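Local coordinates for protein NADH dehydrogenase (Methanothermobacter marburgensis, PDB 4R81) that probably transfers electrons from NADH or NADPH to quinones by way of a bound flavin mononucleotide, within a two-subunit flavodoxin-like assembly, at residues S94-K99 against G158-G163; A130-S135 against S154-D159. All blocks are in the same frame, centred on the assembly; numbering follows the deposited sequence. Where two conformers were deposited one is given.

In the fold
Both contacts are buried and both draw on helix 148-162, sharing G158 and D159 near its C-terminal end, with centres about 6 Å apart. Contact 2 lies against the parallel sheet: strand 129-135 receives apolar side chains of the helix, and no hydrogen bond crosses between its two segments. Contact 1 reaches from the next turn of the same helix to the polypeptide ahead of helix 98-107, and its chemistry is ionic, a carboxylate paired with a guanidinium close to the second subunit. L161 of contact 1 packs its CD1 on V132 CG2 of contact 2 at 3.9 Å. S94 in contact 1 and S135 in contact 2 bind one flavin, while the shared D159 touches the other.

Contact 1 (S94-K99 against G158-G163); sequences SDCPAK and GDRLLG. With FMN (flavin mononucleotide), chain E.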
loop_
_atom_site.group_PDB
_atom_site.type_symbol
_atom_site.label_atom_id
_atom_site.label_comp_id
_atom_site.label_asym_id
_atom_site.label_seq_id
_atom_site.Cartn_x
_atom_site.Cartn_y
_atom_site.Cartn_z
ATOM N N SER A 94 -6.557 1.643 4.054
ATOM C CA SER A 94 -6.347 2.973 3.505
ATOM C C SER A 94 -5.395 3.049 2.315
ATOM O O SER A 94 -4.881 4.116 2.008
ATOM C CB SER A 94 -5.938 3.950 4.612
ATOM O OG SER A 94 -6.972 4.044 5.580
ATOM N N ASP A 95 -5.184 1.925 1.633
ATOM C CA ASP A 95 -4.457 1.930 0.366
ATOM C C ASP A 95 -4.950 0.736 -0.450
ATOM O O ASP A 95 -5.846 0.010 -0.019
ATOM C CB ASP A 95 -2.940 1.903 0.621
ATOM C CG ASP A 95 -2.101 2.227 -0.623
ATOM O OD1 ASP A 95 -2.645 2.597 -1.685
ATOM O OD2 ASP A 95 -0.859 2.115 -0.529
ATOM N N CYS A 96 -4.388 0.541 -1.633
ATOM C CA CYS A 96 -4.857 -0.569 -2.436
ATOM C C CYS A 96 -4.419 -1.938 -1.878
ATOM O O CYS A 96 -3.547 -2.038 -1.000
ATOM C CB CYS A 96 -4.445 -0.376 -3.896
ATOM S SG CYS A 96 -2.701 -0.240 -4.066
ATOM N N PRO A 97 -5.095 -3.001 -2.341
ATOM C CA PRO A 97 -4.690 -4.348 -1.940
ATOM C C PRO A 97 -3.224 -4.562 -2.259
ATOM O O PRO A 97 -2.710 -3.965 -3.211
ATOM C CB PRO A 97 -5.545 -5.237 -2.844
ATOM C CG PRO A 97 -6.805 -4.458 -2.997
ATOM C CD PRO A 97 -6.333 -3.031 -3.144
ATOM N N ALA A 98 -2.559 -5.391 -1.463
ATOM C CA ALA A 98 -1.153 -5.703 -1.682
ATOM C C ALA A 98 -0.868 -6.110 -3.122
ATOM O O ALA A 98 0.194 -5.775 -3.658
ATOM C CB ALA A 98 -0.703 -6.797 -0.730
ATOM N N LYS A 99 -1.808 -6.835 -3.737
ATOM C CA LYS A 99 -1.646 -7.285 -5.120
ATOM C C LYS A 99 -1.428 -6.108 -6.077
ATOM O O LYS A 99 -0.560 -6.166 -6.954
ATOM C CB LYS A 99 -2.849 -8.115 -5.580
ATOM C CG LYS A 99 -2.798 -8.483 -7.052
ATOM C CD LYS A 99 -1.820 -9.620 -7.322
ATOM C CE LYS A 99 -2.452 -10.981 -7.036
ATOM N NZ LYS A 99 -1.445 -12.087 -7.012
ATOM N N GLY A 158 -1.222 11.644 -6.871
ATOM C CA GLY A 158 -0.008 12.434 -6.925
ATOM C C GLY A 158 1.227 11.650 -7.329
ATOM O O GLY A 158 1.749 11.822 -8.429
ATOM N N ASP A 159 1.701 10.789 -6.435
ATOM C CA ASP A 159 2.965 10.095 -6.653
ATOM C C ASP A 159 2.869 9.010 -7.724
ATOM O O ASP A 159 3.697 8.942 -8.631
ATOM C CB ASP A 159 3.464 9.488 -5.344
ATOM C CG ASP A 159 4.851 8.884 -5.467
ATOM O OD1 ASP A 159 5.729 9.524 -6.090
ATOM O OD2 ASP A 159 5.071 7.772 -4.933
ATOM N N ARG A 160 1.860 8.156 -7.616
ATOM C CA ARG A 160 1.815 6.965 -8.459
ATOM C C ARG A 160 1.302 7.206 -9.872
ATOM O O ARG A 160 1.532 6.386 -10.758
ATOM C CB ARG A 160 0.995 5.861 -7.784
ATOM C CG ARG A 160 1.661 5.261 -6.571
ATOM C CD ARG A 160 0.747 4.273 -5.880
ATOM N NE ARG A 160 1.207 3.981 -4.523
ATOM C CZ ARG A 160 0.481 3.369 -3.590
ATOM N NH1 ARG A 160 -0.750 2.958 -3.859
ATOM N NH2 ARG A 160 0.988 3.176 -2.385
ATOM N N LEU A 161 0.619 8.322 -10.102
ATOM C CA LEU A 161 0.038 8.557 -11.425
ATOM C C LEU A 161 0.559 9.838 -12.069
ATOM O O LEU A 161 1.315 9.781 -13.043
ATOM C CB LEU A 161 -1.494 8.504 -11.364
ATOM C CG LEU A 161 -2.002 7.092 -11.037
ATOM C CD1 LEU A 161 -3.493 7.085 -10.729
ATOM C CD2 LEU A 161 -1.686 6.105 -12.176
ATOM N N LEU A 162 0.186 10.993 -11.526
ATOM C CA LEU A 162 0.751 12.243 -12.029
ATOM C C LEU A 162 2.280 12.211 -11.938
ATOM O O LEU A 162 2.968 12.742 -12.808
ATOM C CB LEU A 162 0.189 13.458 -11.273
ATOM C CG LEU A 162 -1.297 13.796 -11.470
ATOM C CD1 LEU A 162 -1.784 14.819 -10.444
ATOM C CD2 LEU A 162 -1.570 14.285 -12.889
ATOM N N GLY A 163 2.802 11.566 -10.897
ATOM C CA GLY A 163 4.236 11.528 -10.652
ATOM C C GLY A 163 5.040 10.725 -11.661
ATOM O O GLY A 163 6.274 10.841 -11.715
HETATM N N1 FMN E . -12.948 0.315 4.291
HETATM C C2 FMN E . -12.497 1.593 4.558
HETATM O O2 FMN E . -13.255 2.545 4.427
HETATM N N3 FMN E . -11.195 1.808 4.966
HETATM C C4 FMN E . -10.330 0.744 5.111
HETATM O O4 FMN E . -9.175 0.960 5.465
HETATM C C4A FMN E . -10.772 -0.552 4.849
HETATM N N5 FMN E . -9.932 -1.636 5.002
HETATM C C5A FMN E . -10.384 -2.910 4.721
HETATM C C6 FMN E . -9.523 -3.999 4.860
HETATM C C7 FMN E . -9.969 -5.289 4.589
HETATM C C7M FMN E . -9.038 -6.458 4.720
HETATM C C8 FMN E . -11.285 -5.495 4.172
HETATM C C8M FMN E . -11.783 -6.885 3.881
HETATM C C9 FMN E . -12.141 -4.404 4.045
HETATM C C9A FMN E . -11.698 -3.110 4.313
HETATM N N10 FMN E . -12.546 -2.022 4.181
HETATM C C10 FMN E . -12.087 -0.753 4.439
HETATM C "C1'" FMN E . -13.953 -2.199 3.711
HETATM C "C2'" FMN E . -13.841 -2.421 2.196
HETATM O "O2'" FMN E . -13.384 -1.269 1.515
HETATM C "C3'" FMN E . -15.144 -2.959 1.627
HETATM O "O3'" FMN E . -15.261 -4.296 2.088
HETATM C "C4'" FMN E . -15.123 -2.943 0.104
HETATM O "O4'" FMN E . -15.130 -1.627 -0.406
HETATM C "C5'" FMN E . -16.304 -3.698 -0.483
HETATM O "O5'" FMN E . -16.025 -3.873 -1.852
HETATM P P FMN E . -15.764 -5.359 -2.398
HETATM O O1P FMN E . -17.066 -6.126 -2.261
HETATM O O2P FMN E . -15.353 -5.300 -3.848
HETATM O O3P FMN E . -14.707 -6.010 -1.540
#
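The carboxylate of D95 meets the guanidinium of R160 edge on, the two planes only 25° apart. OD2 lies in the guanidinium plane, 2.8 Å from R160 NH2, while OD1 sits tilted from it, 2.9 Å from R160 NH1; in the conformer given, SG of C96 approaches NH1 obliquely at 3.8 Å. Each carboxylate oxygen offers its syn lone pair, which makes an end-on, two-nitrogen salt bridge, straighter at NH2 (167°) than at NH1 (149°). The arginine runs extended from CG to NE to reach across from helix 148-162. On the other side, OD1 of D95 also takes a weak hydrogen bond from C96 N. In this flavodoxin-like fold the 94-99 segment leads from the flavin pocket into helix 98-107, with P97 as N-cap; S94 N gives a weak hydrogen bond to O4 of the flavin. Replacing D95 with an alanine would probably leave the buried R160 guanidinium without its carboxylate mate and C96 N without this acceptor. NE of R160 is bound separately, by the backbone O of W93 of the second subunit, and S94 OG hydrogen-bonds D159 of that subunit.

Contact 2 (A130-S135 against S154-D159); sequences AVVLCS and SVMLGD. With FMN (flavin mononucleotide), chain E.
V132 projects from strand 129-135 toward helix 148-162 and divides one methyl, CG2, between two consecutive helix residues, M156 and L157. This is the helix-on-sheet packing of a flavodoxin-like alpha/beta fold, in which helices cover a parallel sheet of strand order 2-1-3-4-5; helices 140-146 and 148-162 lie in the connection between the adjacent parallel strands 129-135 and 169-174, a beta-alpha-beta crossover. Both helix side chains cross the valine at a slant, but they arrive differently. M156 leaves the helix pointing at the strand, with CG anti to its backbone N (chi1 -168°), which carries the methylene CG over to V132 CG2, at 4.1 Å. Its chain then bends at chi2 (71°), and the side chain also packs on F87 and Y89 of the neighbouring strand 84-90. L157 leaves the helix to one side of the strand, and only its end comes near, bringing CD2 to 4.0 Å from V132 CG2. It also touches M171 of strand 169-174, so the helix rests on the strands flanking V132 as well. Within the helix a wider pi-type turn is closed by a hydrogen bond from D159 N to S154 O (3.1 Å). At the C-terminal end of the strand the fold becomes flavin pocket: in the conformer given, S135 OG forms a hydrogen bond with the ribityl O4' of the flavin mononucleotide at 2.7 Å.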
loop_
_atom_site.group_PDB
_atom_site.type_symbol
_atom_site.label_atom_id
_atom_site.label_comp_id
_atom_site.label_asym_id
_atom_site.label_seq_id
_atom_site.Cartn_x
_atom_site.Cartn_y
_atom_site.Cartn_z
ATOM N N ALA A 130 -5.920 8.792 -16.203
ATOM C CA ALA A 130 -6.111 7.640 -15.341
ATOM C C ALA A 130 -7.326 7.879 -14.460
ATOM O O ALA A 130 -7.504 8.974 -13.915
ATOM C CB ALA A 130 -4.883 7.391 -14.490
ATOM N N VAL A 131 -8.158 6.849 -14.333
ATOM C CA VAL A 131 -9.343 6.885 -13.486
ATOM C C VAL A 131 -9.196 5.861 -12.358
ATOM O O VAL A 131 -8.915 4.684 -12.604
ATOM C CB VAL A 131 -10.604 6.533 -14.295
ATOM C CG1 VAL A 131 -11.839 6.580 -13.407
ATOM C CG2 VAL A 131 -10.759 7.477 -15.482
ATOM N N VAL A 132 -9.381 6.300 -11.117
ATOM C CA VAL A 132 -9.330 5.388 -9.981
ATOM C C VAL A 132 -10.732 5.234 -9.412
ATOM O O VAL A 132 -11.372 6.217 -9.049
ATOM C CB VAL A 132 -8.389 5.914 -8.875
ATOM C CG1 VAL A 132 -8.419 4.986 -7.656
ATOM C CG2 VAL A 132 -6.978 6.044 -9.411
ATOM N N LEU A 133 -11.206 3.997 -9.349
ATOM C CA LEU A 133 -12.514 3.697 -8.774
ATOM C C LEU A 133 -12.277 2.834 -7.543
ATOM O O LEU A 133 -12.014 1.627 -7.640
ATOM C CB LEU A 133 -13.420 2.983 -9.784
ATOM C CG LEU A 133 -13.716 3.691 -11.110
ATOM C CD1 LEU A 133 -14.655 2.869 -11.996
ATOM C CD2 LEU A 133 -14.301 5.075 -10.876
ATOM N N CYS A 134 -12.338 3.475 -6.381
ATOM C CA CYS A 134 -11.995 2.826 -5.127
ATOM C C CYS A 134 -13.231 2.636 -4.259
ATOM O O CYS A 134 -13.877 3.603 -3.844
ATOM C CB CYS A 134 -10.961 3.681 -4.391
ATOM S SG CYS A 134 -10.539 3.098 -2.761
ATOM N N SER A 135 -13.574 1.386 -3.988
ATOM C CA SER A 135 -14.726 1.079 -3.144
ATOM C C SER A 135 -14.291 1.063 -1.686
ATOM O O SER A 135 -13.266 0.486 -1.353
ATOM C CB SER A 135 -15.320 -0.275 -3.533
ATOM O OG SER A 135 -16.312 -0.676 -2.607
ATOM N N SER A 154 -2.917 12.160 -2.478
ATOM C CA SER A 154 -1.476 12.439 -2.503
ATOM C C SER A 154 -0.666 11.241 -2.990
ATOM O O SER A 154 0.283 11.386 -3.767
ATOM C CB SER A 154 -0.981 12.842 -1.112
ATOM O OG SER A 154 -1.538 14.083 -0.724
ATOM N N VAL A 155 -1.054 10.060 -2.531
ATOM C CA VAL A 155 -0.310 8.848 -2.818
ATOM C C VAL A 155 -0.632 8.282 -4.203
ATOM O O VAL A 155 0.259 8.084 -5.034
ATOM C CB VAL A 155 -0.575 7.798 -1.721
ATOM C CG1 VAL A 155 0.047 6.449 -2.084
ATOM C CG2 VAL A 155 -0.027 8.294 -0.390
ATOM N N MET A 156 -1.911 8.036 -4.461
ATOM C CA MET A 156 -2.312 7.372 -5.689
ATOM C C MET A 156 -2.317 8.342 -6.871
ATOM O O MET A 156 -1.682 8.090 -7.896
ATOM C CB MET A 156 -3.686 6.740 -5.496
ATOM C CG MET A 156 -4.089 5.797 -6.577
ATOM S SD MET A 156 -3.147 4.263 -6.518
ATOM C CE MET A 156 -4.062 3.346 -7.744
ATOM N N LEU A 157 -3.014 9.461 -6.723
ATOM C CA LEU A 157 -3.098 10.424 -7.818
ATOM C C LEU A 157 -1.781 11.172 -7.981
ATOM O O LEU A 157 -1.277 11.317 -9.096
ATOM C CB LEU A 157 -4.256 11.406 -7.599
ATOM C CG LEU A 157 -5.641 10.761 -7.474
ATOM C CD1 LEU A 157 -6.741 11.807 -7.395
ATOM C CD2 LEU A 157 -5.886 9.828 -8.648
ATOM N N GLY A 158 -1.222 11.644 -6.871
ATOM C CA GLY A 158 -0.008 12.434 -6.925
ATOM C C GLY A 158 1.227 11.650 -7.329
ATOM O O GLY A 158 1.749 11.822 -8.429
ATOM N N ASP A 159 1.701 10.789 -6.435
ATOM C CA ASP A 159 2.965 10.095 -6.653
ATOM C C ASP A 159 2.869 9.010 -7.724
ATOM O O ASP A 159 3.697 8.942 -8.631
ATOM C CB ASP A 159 3.464 9.488 -5.344
ATOM C CG ASP A 159 4.851 8.884 -5.467
ATOM O OD1 ASP A 159 5.729 9.524 -6.090
ATOM O OD2 ASP A 159 5.071 7.772 -4.933
HETATM N N1 FMN E . -12.948 0.315 4.291
HETATM C C2 FMN E . -12.497 1.593 4.558
HETATM O O2 FMN E . -13.255 2.545 4.427
HETATM N N3 FMN E . -11.195 1.808 4.966
HETATM C C4 FMN E . -10.330 0.744 5.111
HETATM O O4 FMN E . -9.175 0.960 5.465
HETATM C C4A FMN E . -10.772 -0.552 4.849
HETATM N N5 FMN E . -9.932 -1.636 5.002
HETATM C C5A FMN E . -10.384 -2.910 4.721
HETATM C C6 FMN E . -9.523 -3.999 4.860
HETATM C C7 FMN E . -9.969 -5.289 4.589
HETATM C C7M FMN E . -9.038 -6.458 4.720
HETATM C C8 FMN E . -11.285 -5.495 4.172
HETATM C C8M FMN E . -11.783 -6.885 3.881
HETATM C C9 FMN E . -12.141 -4.404 4.045
HETATM C C9A FMN E . -11.698 -3.110 4.313
HETATM N N10 FMN E . -12.546 -2.022 4.181
HETATM C C10 FMN E . -12.087 -0.753 4.439
HETATM C "C1'" FMN E . -13.953 -2.199 3.711
HETATM C "C2'" FMN E . -13.841 -2.421 2.196
HETATM O "O2'" FMN E . -13.384 -1.269 1.515
HETATM C "C3'" FMN E . -15.144 -2.959 1.627
HETATM O "O3'" FMN E . -15.261 -4.296 2.088
HETATM C "C4'" FMN E . -15.123 -2.943 0.104
HETATM O "O4'" FMN E . -15.130 -1.627 -0.406
HETATM C "C5'" FMN E . -16.304 -3.698 -0.483
HETATM O "O5'" FMN E . -16.025 -3.873 -1.852
HETATM P P FMN E . -15.764 -5.359 -2.398
HETATM O O1P FMN E . -17.066 -6.126 -2.261
HETATM O O2P FMN E . -15.353 -5.300 -3.848
HETATM O O3P FMN E . -14.707 -6.010 -1.540
#